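PDB 5NO8: Baccell_00875 from Bacteroides cellulosilyticus DSM 14838, which probably acts as a polysaccharide lyase that removes the L-rhamnose caps linked to glucuronic acid on complex arabinogalactan proteins. Local coordinates for residues A[109-114]-A[126-132]; A[76-81]-A[136-141]; A[142-148]-A[217-223]; A[73-77]-A[88-92]. All coordinates share one frame; numbering follows the deposited sequence.

Contact 1: residues A[109-114]-A[126-132]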
# COMPACT_ATOMS: atom_id res chain seq x y z
N ASP A 109 -36.71 5.09 11.77
CA ASP A 109 -36.98 6.51 11.53
C ASP A 109 -36.33 7.06 10.25
O ASP A 109 -36.64 8.17 9.85
CB ASP A 109 -36.44 7.36 12.69
CG ASP A 109 -37.16 7.10 14.00
OD1 ASP A 109 -38.40 6.97 13.98
OD2 ASP A 109 -36.46 7.02 15.04
N ILE A 110 -35.41 6.32 9.66
CA ILE A 110 -34.57 6.88 8.60
C ILE A 110 -35.05 6.51 7.21
O ILE A 110 -35.13 5.34 6.85
CB ILE A 110 -33.10 6.46 8.77
CG1 ILE A 110 -32.60 6.78 10.19
CG2 ILE A 110 -32.21 7.15 7.75
CD1 ILE A 110 -32.78 8.23 10.56
N ARG A 111 -35.30 7.54 6.42
CA ARG A 111 -35.60 7.40 5.00
C ARG A 111 -34.30 7.56 4.23
O ARG A 111 -33.60 8.57 4.45
CB ARG A 111 -36.56 8.51 4.63
CG ARG A 111 -37.11 8.50 3.23
CD ARG A 111 -38.06 9.71 3.15
NE ARG A 111 -38.87 9.79 1.95
CZ ARG A 111 -38.61 10.55 0.87
NH1 ARG A 111 -39.48 10.55 -0.15
NH2 ARG A 111 -37.49 11.27 0.78
N ILE A 112 -34.00 6.60 3.37
CA ILE A 112 -32.85 6.66 2.47
C ILE A 112 -33.37 6.73 1.05
O ILE A 112 -34.00 5.79 0.58
CB ILE A 112 -31.89 5.46 2.60
CG1 ILE A 112 -31.48 5.21 4.07
CG2 ILE A 112 -30.66 5.69 1.77
CD1 ILE A 112 -32.30 4.16 4.79
N LEU A 113 -33.16 7.86 0.40
CA LEU A 113 -33.61 8.00 -1.01
C LEU A 113 -32.39 8.07 -1.88
O LEU A 113 -31.51 8.90 -1.63
CB LEU A 113 -34.44 9.26 -1.19
CG LEU A 113 -34.95 9.61 -2.60
CD1 LEU A 113 -35.91 8.54 -3.10
CD2 LEU A 113 -35.62 10.98 -2.58
N ILE A 114 -32.33 7.23 -2.91
CA ILE A 114 -31.32 7.31 -3.93
C ILE A 114 -31.91 7.77 -5.25
O ILE A 114 -32.83 7.13 -5.75
CB ILE A 114 -30.62 5.97 -4.17
CG1 ILE A 114 -30.19 5.36 -2.84
CG2 ILE A 114 -29.42 6.18 -5.09
CD1 ILE A 114 -29.61 3.96 -2.95
N GLU A 126 -27.49 10.77 -5.96
CA GLU A 126 -27.77 11.61 -4.80
C GLU A 126 -28.43 10.70 -3.75
O GLU A 126 -29.43 10.06 -4.05
CB GLU A 126 -28.69 12.74 -5.23
CG GLU A 126 -29.01 13.78 -4.18
CD GLU A 126 -30.10 14.75 -4.66
OE1 GLU A 126 -30.09 15.18 -5.84
OE2 GLU A 126 -30.98 15.05 -3.85
N TYR A 127 -27.82 10.63 -2.57
CA TYR A 127 -28.33 9.88 -1.42
C TYR A 127 -28.82 10.91 -0.41
O TYR A 127 -28.09 11.86 -0.08
CB TYR A 127 -27.23 9.04 -0.75
CG TYR A 127 -26.64 7.97 -1.62
CD1 TYR A 127 -25.74 8.30 -2.62
CD2 TYR A 127 -26.96 6.64 -1.44
CE1 TYR A 127 -25.19 7.32 -3.43
CE2 TYR A 127 -26.41 5.66 -2.24
CZ TYR A 127 -25.54 6.01 -3.26
OH TYR A 127 -24.99 5.04 -4.08
N SER A 128 -30.06 10.80 0.05
CA SER A 128 -30.51 11.66 1.10
C SER A 128 -30.98 10.79 2.25
O SER A 128 -31.69 9.80 2.02
CB SER A 128 -31.61 12.59 0.63
OG SER A 128 -32.68 11.83 0.18
N PHE A 129 -30.59 11.18 3.46
CA PHE A 129 -30.93 10.47 4.68
C PHE A 129 -31.79 11.42 5.48
O PHE A 129 -31.31 12.50 5.86
CB PHE A 129 -29.67 10.12 5.46
CG PHE A 129 -28.74 9.23 4.70
CD1 PHE A 129 -27.88 9.76 3.75
CD2 PHE A 129 -28.74 7.86 4.90
CE1 PHE A 129 -27.03 8.95 3.05
CE2 PHE A 129 -27.90 7.03 4.18
CZ PHE A 129 -27.05 7.58 3.24
N THR A 130 -33.04 11.05 5.73
CA THR A 130 -33.98 11.94 6.42
C THR A 130 -34.51 11.30 7.69
O THR A 130 -34.91 10.15 7.66
CB THR A 130 -35.16 12.32 5.50
OG1 THR A 130 -34.63 12.84 4.27
CG2 THR A 130 -36.04 13.37 6.17
N ASN A 131 -34.53 12.06 8.77
CA ASN A 131 -35.18 11.63 10.00
C ASN A 131 -36.67 11.94 9.88
O ASN A 131 -37.09 13.08 10.01
CB ASN A 131 -34.59 12.32 11.22
CG ASN A 131 -35.24 11.87 12.51
OD1 ASN A 131 -36.03 10.92 12.54
ND2 ASN A 131 -34.91 12.56 13.58
N GLU A 132 -37.45 10.89 9.64
CA GLU A 132 -38.93 10.99 9.57
C GLU A 132 -39.62 10.72 10.91
O GLU A 132 -40.86 10.66 10.98
CB GLU A 132 -39.44 10.00 8.51
CG GLU A 132 -39.00 10.33 7.10
CD GLU A 132 -39.61 11.60 6.53
OE1 GLU A 132 -40.65 12.07 7.05
OE2 GLU A 132 -39.07 12.13 5.55
O HOH W 1 -34.57 10.92 2.37
O HOH W 2 -31.70 11.54 -2.88

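Contact 2: residues A[76-81]-A[136-141]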
# COMPACT_ATOMS: atom_id res chain seq x y z
N TYR A 76 -25.57 0.84 5.51
CA TYR A 76 -25.91 0.61 6.90
C TYR A 76 -25.65 1.83 7.76
O TYR A 76 -24.96 2.76 7.37
CB TYR A 76 -25.14 -0.61 7.45
CG TYR A 76 -23.64 -0.51 7.28
CD1 TYR A 76 -22.86 0.18 8.20
CD2 TYR A 76 -22.99 -1.09 6.19
CE1 TYR A 76 -21.49 0.27 8.04
CE2 TYR A 76 -21.61 -0.99 6.00
CZ TYR A 76 -20.87 -0.31 6.95
OH TYR A 76 -19.52 -0.21 6.79
N PHE A 77 -26.23 1.82 8.96
CA PHE A 77 -26.00 2.87 9.93
C PHE A 77 -26.44 2.34 11.28
O PHE A 77 -27.25 1.39 11.37
CB PHE A 77 -26.77 4.15 9.59
CG PHE A 77 -28.25 3.95 9.46
CD1 PHE A 77 -29.05 3.91 10.58
CD2 PHE A 77 -28.84 3.77 8.22
CE1 PHE A 77 -30.43 3.71 10.48
CE2 PHE A 77 -30.21 3.57 8.12
CZ PHE A 77 -31.00 3.53 9.25
N THR A 78 -25.89 2.93 12.32
CA THR A 78 -26.32 2.66 13.67
C THR A 78 -27.10 3.86 14.16
O THR A 78 -26.55 4.95 14.26
CB THR A 78 -25.12 2.36 14.56
OG1 THR A 78 -24.46 1.19 14.07
CG2 THR A 78 -25.55 2.15 16.01
N VAL A 79 -28.36 3.65 14.53
CA VAL A 79 -29.22 4.73 14.96
C VAL A 79 -29.34 4.69 16.48
O VAL A 79 -29.56 3.65 17.09
CB VAL A 79 -30.58 4.77 14.23
CG1 VAL A 79 -31.33 3.50 14.33
CG2 VAL A 79 -31.43 5.93 14.74
N VAL A 80 -29.15 5.86 17.06
CA VAL A 80 -29.17 6.01 18.50
C VAL A 80 -30.16 7.08 18.91
O VAL A 80 -30.13 8.21 18.42
CB VAL A 80 -27.77 6.42 18.99
CG1 VAL A 80 -27.80 6.71 20.49
CG2 VAL A 80 -26.76 5.33 18.69
N LYS A 81 -31.06 6.71 19.84
CA LYS A 81 -32.05 7.59 20.42
C LYS A 81 -32.01 7.30 21.90
O LYS A 81 -32.53 6.27 22.34
CB LYS A 81 -33.46 7.29 19.91
CG LYS A 81 -33.74 7.67 18.48
CD LYS A 81 -35.24 7.66 18.18
CE LYS A 81 -35.88 6.31 18.39
NZ LYS A 81 -37.18 6.19 17.66
N PRO A 136 -35.11 13.64 17.75
CA PRO A 136 -33.79 13.64 17.13
C PRO A 136 -33.12 12.26 17.22
O PRO A 136 -33.32 11.54 18.18
CB PRO A 136 -33.00 14.70 17.91
CG PRO A 136 -34.02 15.47 18.69
CD PRO A 136 -35.18 14.56 18.91
N VAL A 137 -32.35 11.93 16.18
CA VAL A 137 -31.56 10.71 16.16
C VAL A 137 -30.10 11.06 15.88
O VAL A 137 -29.81 12.05 15.19
CB VAL A 137 -32.05 9.71 15.09
CG1 VAL A 137 -33.52 9.35 15.33
CG2 VAL A 137 -31.87 10.24 13.68
N SER A 138 -29.20 10.24 16.42
CA SER A 138 -27.79 10.27 16.06
C SER A 138 -27.50 9.03 15.22
O SER A 138 -27.99 7.95 15.53
CB SER A 138 -26.91 10.31 17.29
OG SER A 138 -27.10 11.51 18.02
N LEU A 139 -26.80 9.20 14.12
CA LEU A 139 -26.42 8.07 13.28
C LEU A 139 -24.91 7.94 13.37
O LEU A 139 -24.20 8.92 13.15
CB LEU A 139 -26.81 8.30 11.81
CG LEU A 139 -28.32 8.52 11.56
CD1 LEU A 139 -28.63 8.66 10.07
CD2 LEU A 139 -29.14 7.39 12.19
N TYR A 140 -24.44 6.74 13.68
CA TYR A 140 -23.03 6.45 13.74
C TYR A 140 -22.71 5.34 12.75
O TYR A 140 -23.56 4.49 12.43
CB TYR A 140 -22.68 5.99 15.14
CG TYR A 140 -22.84 7.01 16.22
CD1 TYR A 140 -21.79 7.89 16.52
CD2 TYR A 140 -24.01 7.12 16.95
CE1 TYR A 140 -21.92 8.80 17.54
CE2 TYR A 140 -24.14 8.05 17.97
CZ TYR A 140 -23.08 8.90 18.24
OH TYR A 140 -23.17 9.80 19.27
N ASP A 141 -21.46 5.32 12.27
CA ASP A 141 -21.01 4.28 11.33
C ASP A 141 -22.00 4.13 10.17
O ASP A 141 -22.53 3.05 9.89
CB ASP A 141 -20.76 2.97 12.07
CG ASP A 141 -19.38 2.93 12.72
OD1 ASP A 141 -18.87 4.04 13.06
OD2 ASP A 141 -18.79 1.82 12.84
O HOH W 3 -23.58 0.96 11.44
O HOH W 4 -29.19 10.57 19.54

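Contact 3: residues A[142-148]-A[217-223]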
# COMPACT_ATOMS: atom_id res chain seq x y z
N VAL A 142 -22.21 5.25 9.52
CA VAL A 142 -23.08 5.36 8.36
C VAL A 142 -22.19 5.11 7.14
O VAL A 142 -21.16 5.76 6.98
CB VAL A 142 -23.68 6.77 8.23
CG1 VAL A 142 -24.65 6.84 7.04
CG2 VAL A 142 -24.35 7.18 9.53
N ALA A 143 -22.56 4.15 6.29
CA ALA A 143 -21.72 3.81 5.13
C ALA A 143 -22.53 3.31 3.96
O ALA A 143 -23.60 2.77 4.14
CB ALA A 143 -20.64 2.81 5.52
N VAL A 144 -22.01 3.56 2.75
CA VAL A 144 -22.60 3.05 1.53
C VAL A 144 -21.60 2.05 0.95
O VAL A 144 -20.40 2.35 0.80
CB VAL A 144 -22.87 4.18 0.53
CG1 VAL A 144 -23.40 3.65 -0.81
CG2 VAL A 144 -23.83 5.19 1.11
N TYR A 145 -22.08 0.85 0.60
CA TYR A 145 -21.23 -0.11 -0.10
C TYR A 145 -20.88 0.37 -1.50
O TYR A 145 -21.76 0.81 -2.25
CB TYR A 145 -21.90 -1.47 -0.19
CG TYR A 145 -22.12 -2.13 1.11
CD1 TYR A 145 -21.05 -2.50 1.92
CD2 TYR A 145 -23.40 -2.43 1.55
CE1 TYR A 145 -21.24 -3.13 3.14
CE2 TYR A 145 -23.61 -3.07 2.74
CZ TYR A 145 -22.54 -3.45 3.53
OH TYR A 145 -22.79 -4.09 4.73
N THR A 146 -19.59 0.30 -1.84
CA THR A 146 -19.07 0.65 -3.16
C THR A 146 -18.11 -0.48 -3.53
O THR A 146 -16.88 -0.34 -3.38
CB THR A 146 -18.39 2.03 -3.20
OG1 THR A 146 -17.31 2.05 -2.27
CG2 THR A 146 -19.38 3.15 -2.91
N PRO A 147 -18.65 -1.63 -3.95
CA PRO A 147 -17.84 -2.85 -4.09
C PRO A 147 -17.02 -2.85 -5.37
O PRO A 147 -17.24 -3.67 -6.25
CB PRO A 147 -18.87 -3.97 -4.04
CG PRO A 147 -20.10 -3.34 -4.58
CD PRO A 147 -20.08 -1.92 -4.12
N PHE A 148 -16.05 -1.94 -5.44
CA PHE A 148 -15.12 -1.85 -6.59
C PHE A 148 -14.41 -3.19 -6.76
O PHE A 148 -14.07 -3.87 -5.77
CB PHE A 148 -14.08 -0.74 -6.39
CG PHE A 148 -14.64 0.65 -6.46
CD1 PHE A 148 -14.83 1.29 -7.68
CD2 PHE A 148 -14.93 1.35 -5.29
CE1 PHE A 148 -15.34 2.58 -7.75
CE2 PHE A 148 -15.45 2.63 -5.34
CZ PHE A 148 -15.66 3.24 -6.57
N ILE A 217 -14.68 -6.10 0.25
CA ILE A 217 -15.79 -5.23 -0.12
C ILE A 217 -15.63 -3.89 0.57
O ILE A 217 -15.65 -3.83 1.77
CB ILE A 217 -17.15 -5.83 0.28
CG1 ILE A 217 -17.36 -7.21 -0.38
CG2 ILE A 217 -18.30 -4.88 -0.07
CD1 ILE A 217 -17.30 -7.23 -1.88
N ILE A 218 -15.50 -2.84 -0.22
CA ILE A 218 -15.29 -1.47 0.29
C ILE A 218 -16.64 -0.83 0.65
O ILE A 218 -17.59 -0.93 -0.11
CB ILE A 218 -14.57 -0.61 -0.77
CG1 ILE A 218 -13.14 -1.16 -1.00
CG2 ILE A 218 -14.56 0.87 -0.38
CD1 ILE A 218 -12.57 -0.87 -2.36
N ALA A 219 -16.70 -0.18 1.82
CA ALA A 219 -17.81 0.66 2.22
C ALA A 219 -17.28 2.07 2.52
O ALA A 219 -16.32 2.22 3.27
CB ALA A 219 -18.52 0.11 3.45
N LEU A 220 -17.85 3.08 1.89
CA LEU A 220 -17.44 4.46 2.14
C LEU A 220 -18.23 5.03 3.32
O LEU A 220 -19.48 5.02 3.31
CB LEU A 220 -17.62 5.30 0.87
CG LEU A 220 -16.81 4.83 -0.34
CD1 LEU A 220 -16.97 5.81 -1.47
CD2 LEU A 220 -15.32 4.61 -0.08
N ASP A 221 -17.52 5.55 4.33
CA ASP A 221 -18.13 6.08 5.53
C ASP A 221 -18.47 7.55 5.42
O ASP A 221 -17.62 8.37 5.10
CB ASP A 221 -17.21 5.91 6.74
CG ASP A 221 -16.90 4.46 7.04
OD1 ASP A 221 -17.85 3.64 7.10
OD2 ASP A 221 -15.72 4.13 7.24
N LEU A 222 -19.72 7.88 5.71
CA LEU A 222 -20.19 9.24 5.81
C LEU A 222 -19.80 9.76 7.20
O LEU A 222 -19.46 8.97 8.11
CB LEU A 222 -21.73 9.29 5.65
CG LEU A 222 -22.24 9.18 4.22
CD1 LEU A 222 -21.96 7.83 3.61
CD2 LEU A 222 -23.73 9.53 4.17
N PRO A 223 -19.87 11.09 7.40
CA PRO A 223 -19.73 11.58 8.76
C PRO A 223 -20.78 11.00 9.69
O PRO A 223 -21.89 10.65 9.24
CB PRO A 223 -19.93 13.10 8.61
CG PRO A 223 -19.71 13.37 7.15
CD PRO A 223 -20.23 12.17 6.46
O HOH W 5 -20.44 7.43 10.03
O HOH W 6 -14.78 -3.77 -3.00

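Contact 4: residues A[73-77]-A[88-92]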
# COMPACT_ATOMS: atom_id res chain seq x y z
N GLY A 73 -24.57 0.82 -3.43
CA GLY A 73 -25.71 1.68 -3.12
C GLY A 73 -26.53 1.24 -1.93
O GLY A 73 -27.33 2.03 -1.40
N LEU A 74 -26.34 -0.01 -1.50
CA LEU A 74 -26.85 -0.47 -0.24
C LEU A 74 -25.90 0.01 0.85
O LEU A 74 -24.85 0.59 0.57
CB LEU A 74 -27.03 -1.97 -0.21
CG LEU A 74 -27.94 -2.51 -1.33
CD1 LEU A 74 -28.08 -4.01 -1.14
CD2 LEU A 74 -29.28 -1.79 -1.40
N GLY A 75 -26.31 -0.14 2.09
CA GLY A 75 -25.48 0.38 3.18
C GLY A 75 -26.06 0.11 4.53
O GLY A 75 -26.94 -0.75 4.67
N TYR A 76 -25.57 0.84 5.51
CA TYR A 76 -25.91 0.61 6.90
C TYR A 76 -25.65 1.83 7.76
O TYR A 76 -24.96 2.76 7.37
CB TYR A 76 -25.14 -0.61 7.45
CG TYR A 76 -23.64 -0.51 7.28
CD1 TYR A 76 -22.86 0.18 8.20
CD2 TYR A 76 -22.99 -1.09 6.19
CE1 TYR A 76 -21.49 0.27 8.04
CE2 TYR A 76 -21.61 -0.99 6.00
CZ TYR A 76 -20.87 -0.31 6.95
OH TYR A 76 -19.52 -0.21 6.79
N PHE A 77 -26.23 1.82 8.96
CA PHE A 77 -26.00 2.87 9.93
C PHE A 77 -26.44 2.34 11.28
O PHE A 77 -27.25 1.39 11.37
CB PHE A 77 -26.77 4.15 9.59
CG PHE A 77 -28.25 3.95 9.46
CD1 PHE A 77 -29.05 3.91 10.58
CD2 PHE A 77 -28.84 3.77 8.22
CE1 PHE A 77 -30.43 3.71 10.48
CE2 PHE A 77 -30.21 3.57 8.12
CZ PHE A 77 -31.00 3.53 9.25
N ARG A 88 -29.06 -0.79 11.48
CA ARG A 88 -29.92 -1.11 10.33
C ARG A 88 -29.09 -1.23 9.07
O ARG A 88 -28.09 -0.51 8.90
CB ARG A 88 -30.96 -0.02 10.13
CG ARG A 88 -31.74 0.39 11.36
CD ARG A 88 -32.65 -0.69 11.86
NE ARG A 88 -33.65 -1.11 10.86
CZ ARG A 88 -34.98 -1.05 10.99
NH1 ARG A 88 -35.73 -1.50 9.98
NH2 ARG A 88 -35.58 -0.57 12.08
N GLU A 89 -29.48 -2.14 8.19
CA GLU A 89 -28.83 -2.31 6.89
C GLU A 89 -29.96 -2.14 5.89
O GLU A 89 -31.01 -2.80 6.06
CB GLU A 89 -28.20 -3.70 6.75
CG GLU A 89 -27.12 -4.00 7.77
CD GLU A 89 -26.69 -5.46 7.76
OE1 GLU A 89 -27.46 -6.32 8.27
OE2 GLU A 89 -25.60 -5.75 7.24
N TRP A 90 -29.83 -1.23 4.93
CA TRP A 90 -30.88 -1.11 3.91
C TRP A 90 -30.59 -2.08 2.80
O TRP A 90 -29.45 -2.23 2.35
CB TRP A 90 -31.11 0.34 3.44
CG TRP A 90 -30.06 1.06 2.66
CD1 TRP A 90 -29.95 1.14 1.28
CD2 TRP A 90 -29.04 1.91 3.18
NE1 TRP A 90 -28.91 1.95 0.94
CE2 TRP A 90 -28.33 2.45 2.08
CE3 TRP A 90 -28.65 2.29 4.48
CZ2 TRP A 90 -27.24 3.32 2.24
CZ3 TRP A 90 -27.57 3.16 4.62
CH2 TRP A 90 -26.88 3.65 3.51
N ARG A 91 -31.64 -2.81 2.39
CA ARG A 91 -31.49 -3.84 1.37
C ARG A 91 -32.76 -4.01 0.54
O ARG A 91 -32.66 -4.24 -0.65
CB ARG A 91 -31.13 -5.20 2.01
CG ARG A 91 -30.81 -6.27 0.97
CD ARG A 91 -30.36 -7.59 1.59
NE ARG A 91 -31.52 -8.31 2.07
CZ ARG A 91 -32.27 -9.15 1.35
NH1 ARG A 91 -31.98 -9.46 0.09
NH2 ARG A 91 -33.32 -9.69 1.93
N ILE A 92 -33.93 -3.89 1.15
CA ILE A 92 -35.21 -4.07 0.42
C ILE A 92 -35.94 -2.73 0.38
O ILE A 92 -36.37 -2.24 1.40
CB ILE A 92 -36.09 -5.12 1.12
CG1 ILE A 92 -35.36 -6.48 1.22
CG2 ILE A 92 -37.45 -5.24 0.42
CD1 ILE A 92 -34.88 -7.07 -0.11

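Contact 1: residues A[109-114]-A[126-132]
Ile114 lies alongside the ring of Tyr127, the two side chains pointing the same way. Its CD1 comes to 3.7 Å from Tyr127 CE2, while its CG2 sits over one face of the ring, offset toward the rim. At the next pair on the same face, Ile112 CG1 meets Phe129 CD2 at 3.9 Å. These four residues and Ile110 form the buried face of an antiparallel beta hairpin. The strands are joined by paired backbone bonds at Arg111 with Thr130 and Leu113 with Ser128. Arg111 N to Thr130 O is 2.9 Å and nearly straight at 169°. Beyond the last pair, Glu132 N donates to Asp109 O.

The other face carries Arg111, Leu113, Ser128 and Thr130 and holds two bound waters. Ser128 OG (chi1 60°) binds both, 3.4 Å from Leu113 CB. One water also binds Arg111 O and Thr130 OG1, which hydrogen-bonds Ser232 OG as well. The other binds Leu113 O at 2.9 Å. The extended Arg111 chain passes Glu132, whose OE2 is 3.6 Å from Arg111 CD. That oxygen is well out of the guanidinium plane, so the attraction is probably between charges only.

The hairpin lies inside a larger antiparallel sheet. Strand 102-107 pairs with the 110-114 side and strand 232-242 with the 126-131 side. Ile110 and Ile112 pack on Phe77 of strand 75-81.

Contact 2: residues A[76-81]-A[136-141]
This contact is an antiparallel strand pair in one of two beta sheets that pack face to face, a beta-sandwich-like arrangement. It is made by strand 75-81 and the first half of strand 137-145. The chain turns a corner at Asp141, where this half ends. Two hydrogen-bonded pairs, Thr78 with Tyr140 and Val80 with Ser138, supply four backbone bonds. Thr78 N to Tyr140 O is 2.8 Å. Ser138 N to Val80 O is 3.0 Å and almost perfectly straight at 179°. Between them, Val79 faces Leu139 in a non-hydrogen-bonded pair.

The two faces differ. On the one with Val79 and Leu139, Leu139 CD2 does most of the touching. It reaches 3.6 Å from Val79 CB and 3.8 Å from Phe77 CD1. Val79 CG2, anti to its backbone N, turns to Val137 CB. Beyond it, Lys81 runs side by side with Val137, CG on CG1 at 3.6 Å, and its NZ goes on to a salt bridge with Asp109. Val137 and Leu139 also pack on Ile110 of strand 110-119, in the neighbouring sheet.

The opposite face, with Thr78, Val80, Ser138 and Tyr140, is more open. The ring of Tyr140 receives Val80 CG2 at its edge, near the ring plane. A water links Ser138 OG to Val80 O at one end. At the corner, the carboxylate of Asp141 is held by Lys664 and Tyr663. Its backbone oxygen lies 3.3 Å from Tyr76 CD1 and accepts a hydrogen bond from a second water, which is 2.8 Å from Thr78 OG1.

Contact 3: residues A[142-148]-A[217-223]
The second half of strand 137-145, after its corner, forms a buried antiparallel pair with strand 217-221. Val144 and Leu220 make the hydrogen-bonded pair, with Leu220 N to Val144 O at 2.9 Å and Val144 N to Leu220 O in return. Leu222 N donates to Val142 O, and Thr146 N to Ile218 O. The donors in all four bonds are clearly tilted from the carbonyl planes. The short strand segments are strongly twisted against each other, at 139°.

Ala143, Ala219, Tyr145 and Asp221 share one face. Ala143 CB is 4.0 Å from Ala219 CB, and Tyr145 CD1 touches Ala219 CB at 3.9 Å and Ile217 CG2 slightly farther off. Asp221 OD1 comes to 3.3 Å from Ala143 CB.

The Thr146 side chain crosses Leu220 at about a right angle. A chi1 of 59° presses its OG1 to 3.4 Å from Leu220 CG and 3.5 Å from Ile218 CG2. This buried hydroxyl has no polar partner in the model. Leu222 CD1 reaches Val144 CG2, and its CD2 meets Val142 CG1.

Waters close both ends, one joining Val142 N to Leu222 O and the other Phe148 O to Ile218 N. Trp237 of strand 232-242 covers Thr146 and Leu220, and Tyr233 covers Leu222. Past the strand, Phe148 N bonds back to Thr146 O around Pro147, the arrangement of an inverse gamma turn.

Contact 4: residues A[73-77]-A[88-92]
Trp90 NE1 donates to Gly73 O at 2.8 Å, in the carbonyl plane and on a lone pair. The oxygen sits slightly out of the indole plane. Three backbone bonds follow along the strands. Trp90 N donates to Gly75 O, and Phe77 and Arg88 exchange a pair, with Arg88 N to Phe77 O at 2.8 Å. The guanidinium of Arg88 leads away to a salt bridge with Glu107, and that of Arg91 to Asp68.

The indole lies flat against the opposite backbone. With chi1 67° it turns back across the partner strand. Gly75 CA is 3.5 Å from the centroid of the six-membered ring, only 8° off its normal, a close CH-pi contact. The ring lies where a beta carbon on Gly75 would clash with Trp90 CH2. Leu74 CD2 touches Trp90 CD1 at 4.0 Å.

Trp90 CZ3 meets the Phe77 ring at its edge, 3.9 Å from CD2. Arg88 CB covers one face of that ring, 4.1 Å from its centroid. On the other side of the sheet, Glu89 CG packs on Tyr76 CB. The whole is the open end of a beta hairpin, strands 75-81 and 84-90, with a tryptophan laid across a glycine of its partner strand.

How the contacts relate
Contacts 2, 3 and 4 belong to one sheet. Contacts 2 and 4 share strand 75-81, and contacts 2 and 3 share strand 137-145 on either side of its corner. Contact 1 lies in a second sheet that packs against this one. Phe129 CE2 meets Trp90 CH2 of contact 4 at 3.6 Å, and Phe129 CE1 meets Leu222 CD2 of contact 3 at 3.5 Å. Contact 3 is the most buried, and its side-chain contacts are mostly apolar. Contact 4 is also buried but relies on an indole against backbone. Contacts 1 and 2 are only partly buried: each has an apolar face toward the other sheet and a more polar face with bound water.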